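Local atomic coordinates of putative transcriptional regulator, IclR family (Arthrobacter aurescens, PDB entry 3OBF), a protein that probably binds DNA as a transcription factor of the IclR family, this chain being its C-terminal domain, where relatives sense small effectors. Residues A25-N30 against V136-I141; E33-E38 against G53-E58; V124-Y129 against A159-A164. One frame throughout, in Å; residues are numbered along the deposited sequence.

In the fold
All three contacts draw on one antiparallel sheet of the IclR C-terminal domain, in the strand order 55-56, 34-40, 24-29, 135-144, 121-129, 111-114. Contact 1 joins the two middle strands. Contact 2, whose centre lies about 8 Å from that of contact 1, adds the outermost strand 55-56; the two are joined through strands 24-29 and 34-40, where L26 N stands 2.7 Å from E38 O. Contact 3, about 9 Å from contact 1 between centres, packs helix 150-170 onto strand 121-129, and A137 O lies 2.8 Å from V128 N. Contacts 2 and 3, with centres about 16 Å apart, do not touch and lie on opposite sides of the chain's centre.

Contact 1 (A25-N30 against V136-I141); sequences ALMVWN and VASVLI
The flat groups that meet here are peptide units, joined N-H to C=O: A25 N lies in the plane of the L140 carbonyl, 2.9 Å from L140 O, whereas L140 N comes to A25 O at 2.8 Å from slightly out of that carbonyl's plane. Further along, M27 N reaches S138 O at 2.8 Å in a nearly straight bond, and S138 N returns to M27 O. A25 with L140 and M27 with S138 are therefore hydrogen-bonded pairs, and L26 with V139 is the non-hydrogen-bonded pair between them.

A25, M27, S138 and L140 share the face of the sheet turned to helix 62-69. In M27, a selenomethionine, the bend at chi2 brings SE to 3.7 Å from CD2 of L140, and a further bend at chi3 keeps CE beside the same methyl; an unbranched, pliable chain suits this fold across a leucine branch. Beside it the small S138 keeps OG 3.9 Å from CB of M27, and this buried hydroxyl has no hydrogen-bond partner in the model. On the other face, turned to helix 3-20, L26 has CG anti to the backbone N (chi1 -177°) and carries CD1 to 3.8 Å from CB of A137, while V139 packs on L16.

Where the strands part, a water bridges W29 N and V136 O. V136 and A137 form a classic beta bulge against V128, set in the helix-covered antiparallel sheet of this GAF-clan domain.

Contact 2 (E33-E38 against G53-E58); sequences ESMCVE and GARYNE
OE1 of E33 is gripped twice: by NH1 of R55, 2.9 Å away in a salt bridge, and by ND2 of N30. NH1 meets OE1 on its syn side, and OE1 lies close to the guanidinium plane, although carboxylate and guanidinium are turned 37° apart. Over one face of that guanidinium sits selenomethionine M35, its SE 4.0 Å above the centre; the straight chain of M35, with CG anti to the backbone N (chi1 -170°), carries the soft selenium there. With an alanine in place of E33, R55 would probably lose the acidic mate that fixes its head group and N30 ND2 an acceptor.

Beneath these side chains S34 pairs with Y56 through two backbone bonds, and C36 N bonds to A54 O at 2.9 Å. C36 O in turn takes G53 N at 2.7 Å; the backbone angles of G53 call for glycine, since a CB would jam against the preceding carbonyl. S34 and Y56 turn to the other face of the sheet, toward helix 62-69, where the hydroxyl of S34 bonds to that of S63. Short strand 55-56 thus forms the outermost strand, within this chain, of the domain's antiparallel sheet.

Contact 3 (V124-Y129 against A159-A164); sequences VASPVY and ACAAAA
Strand 124-129 and helix 159-164 run almost side by side, their axes 7.2 Å apart at the nearest and 20° from parallel, and V124 and S126 point at the helix while C160 and A164 point back at the strand. A164 meets three strand residues: its methyl CB rests 3.6 Å from CB of S126 and 3.4 Å from O of P127, a closeness that suits a side chain of one carbon, and CG2 of V128 touches it at 4.1 Å, one arm of the branched valine side chain reaching the helix. One turn earlier C160 has SG anti to its own backbone N (chi1 -171°), and this directs the sulfur to 3.6 Å from OG of S126, beside the strand backbone at A125. CG2 of V124, nearer the start of the strand, lies 3.8 Å from CB of C160.

S126 fits as a small residue with a polar tip. Its OG passes over the helix backbone, 3.3 Å from CA of A161, and is hydrogen-bonded outside the contact, to O of G109. V124 and V128 continue onto the same helix at L156 and V167.

No hydrogen bond crosses between 124-129 and 159-164, although Y129 N reaches T168 OG1 further along the helix. The contact therefore rests on van der Waals packing: alanine, serine and cysteine let the two backbones come close, and the one buried hydroxyl finds its partner elsewhere in the fold.

Contact 1 (A25-N30 against V136-I141)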
loop_
_atom_site.group_PDB
_atom_site.type_symbol
_atom_site.label_atom_id
_atom_site.label_comp_id
_atom_site.label_asym_id
_atom_site.label_seq_id
_atom_site.Cartn_x
_atom_site.Cartn_y
_atom_site.Cartn_z
ATOM N N ALA A 25 -6.092 -5.837 2.401
ATOM C CA ALA A 25 -6.925 -4.645 2.390
ATOM C C ALA A 25 -6.841 -3.957 1.057
ATOM O O ALA A 25 -5.795 -3.964 0.423
ATOM C CB ALA A 25 -6.491 -3.685 3.479
ATOM N N LEU A 26 -7.948 -3.350 0.644
ATOM C CA LEU A 26 -7.972 -2.515 -0.509
ATOM C C LEU A 26 -7.970 -1.063 -0.004
ATOM O O LEU A 26 -8.845 -0.655 0.775
ATOM C CB LEU A 26 -9.230 -2.792 -1.352
ATOM C CG LEU A 26 -9.353 -1.992 -2.676
ATOM C CD1 LEU A 26 -8.382 -2.556 -3.737
ATOM C CD2 LEU A 26 -10.785 -1.994 -3.244
HETATM N N MSE A 27 -6.974 -0.299 -0.460
HETATM C CA MSE A 27 -6.834 1.096 -0.088
HETATM C C MSE A 27 -7.220 2.011 -1.264
HETATM O O MSE A 27 -7.000 1.672 -2.444
HETATM C CB MSE A 27 -5.396 1.399 0.334
HETATM C CG MSE A 27 -4.756 0.339 1.178
HETATM SE SE MSE A 27 -5.721 0.053 2.881
HETATM C CE MSE A 27 -5.202 1.673 3.796
ATOM N N VAL A 28 -7.798 3.164 -0.922
ATOM C CA VAL A 28 -7.985 4.254 -1.879
ATOM C C VAL A 28 -7.321 5.547 -1.384
ATOM O O VAL A 28 -7.079 5.722 -0.189
ATOM C CB VAL A 28 -9.462 4.511 -2.246
ATOM C CG1 VAL A 28 -10.087 3.257 -2.899
ATOM C CG2 VAL A 28 -10.252 5.005 -1.003
ATOM N N TRP A 29 -7.041 6.438 -2.336
ATOM C CA TRP A 29 -6.304 7.664 -2.095
ATOM C C TRP A 29 -7.273 8.810 -2.213
ATOM O O TRP A 29 -8.013 8.883 -3.205
ATOM C CB TRP A 29 -5.253 7.791 -3.193
ATOM C CG TRP A 29 -4.277 8.932 -3.049
ATOM C CD1 TRP A 29 -4.034 9.925 -3.969
ATOM C CD2 TRP A 29 -3.391 9.174 -1.952
ATOM N NE1 TRP A 29 -3.060 10.778 -3.498
ATOM C CE2 TRP A 29 -2.654 10.343 -2.260
ATOM C CE3 TRP A 29 -3.153 8.527 -0.735
ATOM C CZ2 TRP A 29 -1.690 10.862 -1.405
ATOM C CZ3 TRP A 29 -2.184 9.047 0.114
ATOM C CH2 TRP A 29 -1.462 10.194 -0.227
ATOM N N ASN A 30 -7.308 9.686 -1.225
ATOM C CA ASN A 30 -8.058 10.949 -1.368
ATOM C C ASN A 30 -7.192 12.190 -1.613
ATOM O O ASN A 30 -7.685 13.329 -1.572
ATOM C CB ASN A 30 -9.004 11.192 -0.179
ATOM C CG ASN A 30 -8.276 11.343 1.123
ATOM O OD1 ASN A 30 -7.081 11.581 1.150
ATOM N ND2 ASN A 30 -9.005 11.229 2.226
ATOM N N VAL A 136 -5.776 3.429 -9.366
ATOM C CA VAL A 136 -7.093 3.648 -8.746
ATOM C C VAL A 136 -7.223 3.134 -7.330
ATOM O O VAL A 136 -8.149 3.493 -6.621
ATOM C CB VAL A 136 -8.255 3.074 -9.618
ATOM C CG1 VAL A 136 -8.315 3.851 -10.937
ATOM C CG2 VAL A 136 -8.085 1.589 -9.843
ATOM N N ALA A 137 -6.272 2.312 -6.902
ATOM C CA ALA A 137 -6.349 1.720 -5.589
ATOM C C ALA A 137 -5.020 1.070 -5.330
ATOM O O ALA A 137 -4.155 1.041 -6.201
ATOM C CB ALA A 137 -7.483 0.676 -5.531
ATOM N N SER A 138 -4.852 0.535 -4.137
ATOM C CA SER A 138 -3.767 -0.369 -3.916
ATOM C C SER A 138 -4.150 -1.495 -2.987
ATOM O O SER A 138 -5.074 -1.371 -2.196
ATOM C CB SER A 138 -2.521 0.376 -3.445
ATOM O OG SER A 138 -2.462 0.474 -2.076
ATOM N N VAL A 139 -3.450 -2.614 -3.107
ATOM C CA VAL A 139 -3.637 -3.716 -2.167
ATOM C C VAL A 139 -2.564 -3.633 -1.071
ATOM O O VAL A 139 -1.383 -3.425 -1.381
ATOM C CB VAL A 139 -3.564 -5.058 -2.906
ATOM C CG1 VAL A 139 -3.618 -6.267 -1.880
ATOM C CG2 VAL A 139 -4.699 -5.132 -3.978
ATOM N N LEU A 140 -2.986 -3.763 0.189
ATOM C CA LEU A 140 -2.099 -3.695 1.339
ATOM C C LEU A 140 -2.132 -5.024 2.120
ATOM O O LEU A 140 -3.206 -5.592 2.340
ATOM C CB LEU A 140 -2.519 -2.533 2.260
ATOM C CG LEU A 140 -1.937 -2.391 3.691
ATOM C CD1 LEU A 140 -0.439 -2.096 3.662
ATOM C CD2 LEU A 140 -2.704 -1.326 4.571
ATOM N N ILE A 141 -0.948 -5.509 2.513
ATOM C CA ILE A 141 -0.835 -6.572 3.483
ATOM C C ILE A 141 -0.130 -5.973 4.695
ATOM O O ILE A 141 1.091 -5.753 4.665
ATOM C CB ILE A 141 -0.049 -7.836 2.964
ATOM C CG1 ILE A 141 -0.674 -8.424 1.677
ATOM C CG2 ILE A 141 0.003 -8.917 4.089
ATOM C CD1 ILE A 141 0.144 -9.597 1.062
HETATM O O HOH W 1 -7.668 5.776 -5.121
#

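Contact 2 (E33-E38 against G53-E58)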
loop_
_atom_site.group_PDB
_atom_site.type_symbol
_atom_site.label_atom_id
_atom_site.label_comp_id
_atom_site.label_asym_id
_atom_site.label_seq_id
_atom_site.Cartn_x
_atom_site.Cartn_y
_atom_site.Cartn_z
ATOM N N GLU A 33 -4.292 11.186 2.032
ATOM C CA GLU A 33 -4.488 10.042 2.930
ATOM C C GLU A 33 -4.831 8.779 2.178
ATOM O O GLU A 33 -5.580 8.793 1.186
ATOM C CB GLU A 33 -5.670 10.219 3.888
ATOM C CG GLU A 33 -5.682 11.375 4.813
ATOM C CD GLU A 33 -7.039 11.475 5.466
ATOM O OE1 GLU A 33 -8.045 11.388 4.732
ATOM O OE2 GLU A 33 -7.113 11.611 6.702
ATOM N N SER A 34 -4.320 7.678 2.698
ATOM C CA SER A 34 -4.698 6.395 2.201
ATOM C C SER A 34 -5.780 5.831 3.130
ATOM O O SER A 34 -5.661 5.928 4.351
ATOM C CB SER A 34 -3.471 5.498 2.139
ATOM O OG SER A 34 -3.851 4.298 1.548
HETATM N N MSE A 35 -6.858 5.289 2.560
HETATM C CA MSE A 35 -7.977 4.819 3.382
HETATM C C MSE A 35 -8.343 3.388 3.073
HETATM O O MSE A 35 -8.435 3.008 1.904
HETATM C CB MSE A 35 -9.213 5.734 3.247
HETATM C CG MSE A 35 -10.320 5.429 4.252
HETATM SE SE MSE A 35 -11.838 6.615 4.006
HETATM C CE MSE A 35 -12.798 6.411 5.668
ATOM N N CYS A 36 -8.572 2.607 4.128
ATOM C CA CYS A 36 -8.994 1.232 3.946
ATOM C C CYS A 36 -10.512 1.151 3.651
ATOM O O CYS A 36 -11.342 1.598 4.448
ATOM C CB CYS A 36 -8.602 0.370 5.141
ATOM S SG CYS A 36 -9.259 -1.311 4.944
ATOM N N VAL A 37 -10.867 0.625 2.486
ATOM C CA VAL A 37 -12.290 0.573 2.116
ATOM C C VAL A 37 -12.831 -0.863 2.043
ATOM O O VAL A 37 -14.030 -1.050 1.901
ATOM C CB VAL A 37 -12.572 1.269 0.767
ATOM C CG1 VAL A 37 -12.216 2.738 0.844
ATOM C CG2 VAL A 37 -11.879 0.531 -0.428
ATOM N N GLU A 38 -11.940 -1.856 2.107
ATOM C CA GLU A 38 -12.326 -3.257 2.087
ATOM C C GLU A 38 -11.165 -4.076 2.640
ATOM O O GLU A 38 -10.017 -3.884 2.226
ATOM C CB GLU A 38 -12.646 -3.710 0.656
ATOM C CG GLU A 38 -13.470 -4.984 0.567
ATOM C CD GLU A 38 -14.081 -5.155 -0.828
ATOM O OE1 GLU A 38 -15.330 -5.124 -0.910
ATOM O OE2 GLU A 38 -13.321 -5.300 -1.830
ATOM N N GLY A 53 -12.012 1.871 7.086
ATOM C CA GLY A 53 -12.071 3.299 7.395
ATOM C C GLY A 53 -10.783 3.883 7.962
ATOM O O GLY A 53 -10.663 5.086 8.049
ATOM N N ALA A 54 -9.812 3.033 8.308
ATOM C CA ALA A 54 -8.544 3.506 8.803
ATOM C C ALA A 54 -7.874 4.376 7.733
ATOM O O ALA A 54 -7.965 4.108 6.518
ATOM C CB ALA A 54 -7.643 2.325 9.208
ATOM N N ARG A 55 -7.257 5.449 8.207
ATOM C CA ARG A 55 -6.643 6.447 7.345
ATOM C C ARG A 55 -5.174 6.598 7.686
ATOM O O ARG A 55 -4.814 6.713 8.857
ATOM C CB ARG A 55 -7.341 7.796 7.502
ATOM C CG ARG A 55 -8.780 7.895 6.963
ATOM C CD ARG A 55 -9.437 9.164 7.574
ATOM N NE ARG A 55 -10.879 9.278 7.323
ATOM C CZ ARG A 55 -11.435 9.890 6.266
ATOM N NH1 ARG A 55 -10.686 10.453 5.322
ATOM N NH2 ARG A 55 -12.756 9.934 6.141
ATOM N N TYR A 56 -4.333 6.609 6.663
ATOM C CA TYR A 56 -2.879 6.630 6.859
ATOM C C TYR A 56 -2.285 7.859 6.168
ATOM O O TYR A 56 -2.552 8.087 4.989
ATOM C CB TYR A 56 -2.248 5.323 6.324
ATOM C CG TYR A 56 -2.768 4.096 7.044
ATOM C CD1 TYR A 56 -2.142 3.619 8.209
ATOM C CD2 TYR A 56 -3.923 3.449 6.584
ATOM C CE1 TYR A 56 -2.651 2.511 8.896
ATOM C CE2 TYR A 56 -4.452 2.352 7.253
ATOM C CZ TYR A 56 -3.815 1.889 8.407
ATOM O OH TYR A 56 -4.350 0.806 9.036
ATOM N N ASN A 57 -1.496 8.656 6.895
ATOM C CA ASN A 57 -0.808 9.795 6.243
ATOM C C ASN A 57 0.702 9.898 6.547
ATOM O O ASN A 57 1.307 10.968 6.378
ATOM C CB ASN A 57 -1.517 11.124 6.516
ATOM C CG ASN A 57 -1.238 11.646 7.899
ATOM O OD1 ASN A 57 -1.105 10.885 8.826
ATOM N ND2 ASN A 57 -1.122 12.953 8.034
ATOM N N GLU A 58 1.304 8.786 6.971
ATOM C CA GLU A 58 2.757 8.714 7.171
ATOM C C GLU A 58 3.375 8.286 5.857
ATOM O O GLU A 58 2.944 7.318 5.211
ATOM C CB GLU A 58 3.107 7.708 8.271
ATOM C CG GLU A 58 2.538 8.168 9.651
ATOM C CD GLU A 58 2.630 7.115 10.742
ATOM O OE1 GLU A 58 3.669 7.060 11.424
ATOM O OE2 GLU A 58 1.644 6.359 10.950
#

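Contact 3 (V124-Y129 against A159-A164)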
loop_
_atom_site.group_PDB
_atom_site.type_symbol
_atom_site.label_atom_id
_atom_site.label_comp_id
_atom_site.label_asym_id
_atom_site.label_seq_id
_atom_site.Cartn_x
_atom_site.Cartn_y
_atom_site.Cartn_z
ATOM N N VAL A 124 3.412 -4.317 3.193
ATOM C CA VAL A 124 3.723 -4.175 1.789
ATOM C C VAL A 124 2.451 -3.763 1.057
ATOM O O VAL A 124 1.373 -4.161 1.444
ATOM C CB VAL A 124 4.270 -5.494 1.161
ATOM C CG1 VAL A 124 5.669 -5.872 1.742
ATOM C CG2 VAL A 124 3.248 -6.643 1.323
ATOM N N ALA A 125 2.580 -2.986 -0.009
ATOM C CA ALA A 125 1.429 -2.552 -0.794
ATOM C C ALA A 125 1.795 -2.464 -2.287
ATOM O O ALA A 125 2.946 -2.148 -2.630
ATOM C CB ALA A 125 0.926 -1.212 -0.283
ATOM N N SER A 126 0.804 -2.663 -3.135
ATOM C CA SER A 126 0.974 -2.663 -4.598
ATOM C C SER A 126 -0.156 -1.898 -5.296
ATOM O O SER A 126 -1.267 -1.871 -4.790
ATOM C CB SER A 126 0.997 -4.099 -5.132
ATOM O OG SER A 126 2.108 -4.793 -4.570
ATOM N N PRO A 127 0.128 -1.273 -6.460
ATOM C CA PRO A 127 -0.878 -0.420 -7.105
ATOM C C PRO A 127 -1.850 -1.230 -7.973
ATOM O O PRO A 127 -1.495 -2.288 -8.465
ATOM C CB PRO A 127 -0.035 0.559 -7.946
ATOM C CG PRO A 127 1.261 -0.259 -8.262
ATOM C CD PRO A 127 1.473 -1.151 -7.076
ATOM N N VAL A 128 -3.077 -0.729 -8.113
ATOM C CA VAL A 128 -4.097 -1.322 -8.951
ATOM C C VAL A 128 -4.370 -0.262 -9.982
ATOM O O VAL A 128 -4.460 0.911 -9.626
ATOM C CB VAL A 128 -5.384 -1.605 -8.126
ATOM C CG1 VAL A 128 -6.572 -1.970 -9.049
ATOM C CG2 VAL A 128 -5.125 -2.723 -7.123
ATOM N N TYR A 129 -4.461 -0.653 -11.252
ATOM C CA TYR A 129 -4.736 0.294 -12.347
ATOM C C TYR A 129 -6.048 0.008 -13.070
ATOM O O TYR A 129 -6.469 -1.148 -13.154
ATOM C CB TYR A 129 -3.606 0.280 -13.395
ATOM C CG TYR A 129 -2.275 0.642 -12.827
ATOM C CD1 TYR A 129 -1.887 1.963 -12.716
ATOM C CD2 TYR A 129 -1.397 -0.348 -12.410
ATOM C CE1 TYR A 129 -0.627 2.300 -12.179
ATOM C CE2 TYR A 129 -0.153 -0.033 -11.898
ATOM C CZ TYR A 129 0.219 1.290 -11.782
ATOM O OH TYR A 129 1.443 1.585 -11.245
ATOM N N ALA A 159 3.392 -11.725 -3.075
ATOM C CA ALA A 159 1.991 -12.116 -2.986
ATOM C C ALA A 159 1.096 -10.891 -3.219
ATOM O O ALA A 159 0.105 -10.956 -3.954
ATOM C CB ALA A 159 1.698 -12.745 -1.622
ATOM N N CYS A 160 1.490 -9.768 -2.619
ATOM C CA CYS A 160 0.717 -8.543 -2.703
ATOM C C CYS A 160 0.666 -8.068 -4.147
ATOM O O CYS A 160 -0.373 -7.685 -4.646
ATOM C CB CYS A 160 1.340 -7.482 -1.806
ATOM S SG CYS A 160 0.381 -6.030 -1.622
ATOM N N ALA A 161 1.813 -8.106 -4.812
ATOM C CA ALA A 161 1.923 -7.644 -6.169
ATOM C C ALA A 161 1.102 -8.568 -7.086
ATOM O O ALA A 161 0.432 -8.081 -8.019
ATOM C CB ALA A 161 3.379 -7.628 -6.586
ATOM N N ALA A 162 1.133 -9.876 -6.807
ATOM C CA ALA A 162 0.361 -10.818 -7.617
ATOM C C ALA A 162 -1.123 -10.557 -7.472
ATOM O O ALA A 162 -1.826 -10.533 -8.464
ATOM C CB ALA A 162 0.708 -12.298 -7.281
ATOM N N ALA A 163 -1.592 -10.312 -6.243
ATOM C CA ALA A 163 -2.994 -9.993 -5.984
ATOM C C ALA A 163 -3.406 -8.674 -6.641
ATOM O O ALA A 163 -4.472 -8.603 -7.283
ATOM C CB ALA A 163 -3.284 -9.951 -4.469
ATOM N N ALA A 164 -2.571 -7.641 -6.518
ATOM C CA ALA A 164 -2.897 -6.364 -7.196
ATOM C C ALA A 164 -2.992 -6.508 -8.725
ATOM O O ALA A 164 -3.846 -5.874 -9.352
ATOM C CB ALA A 164 -1.936 -5.239 -6.814
#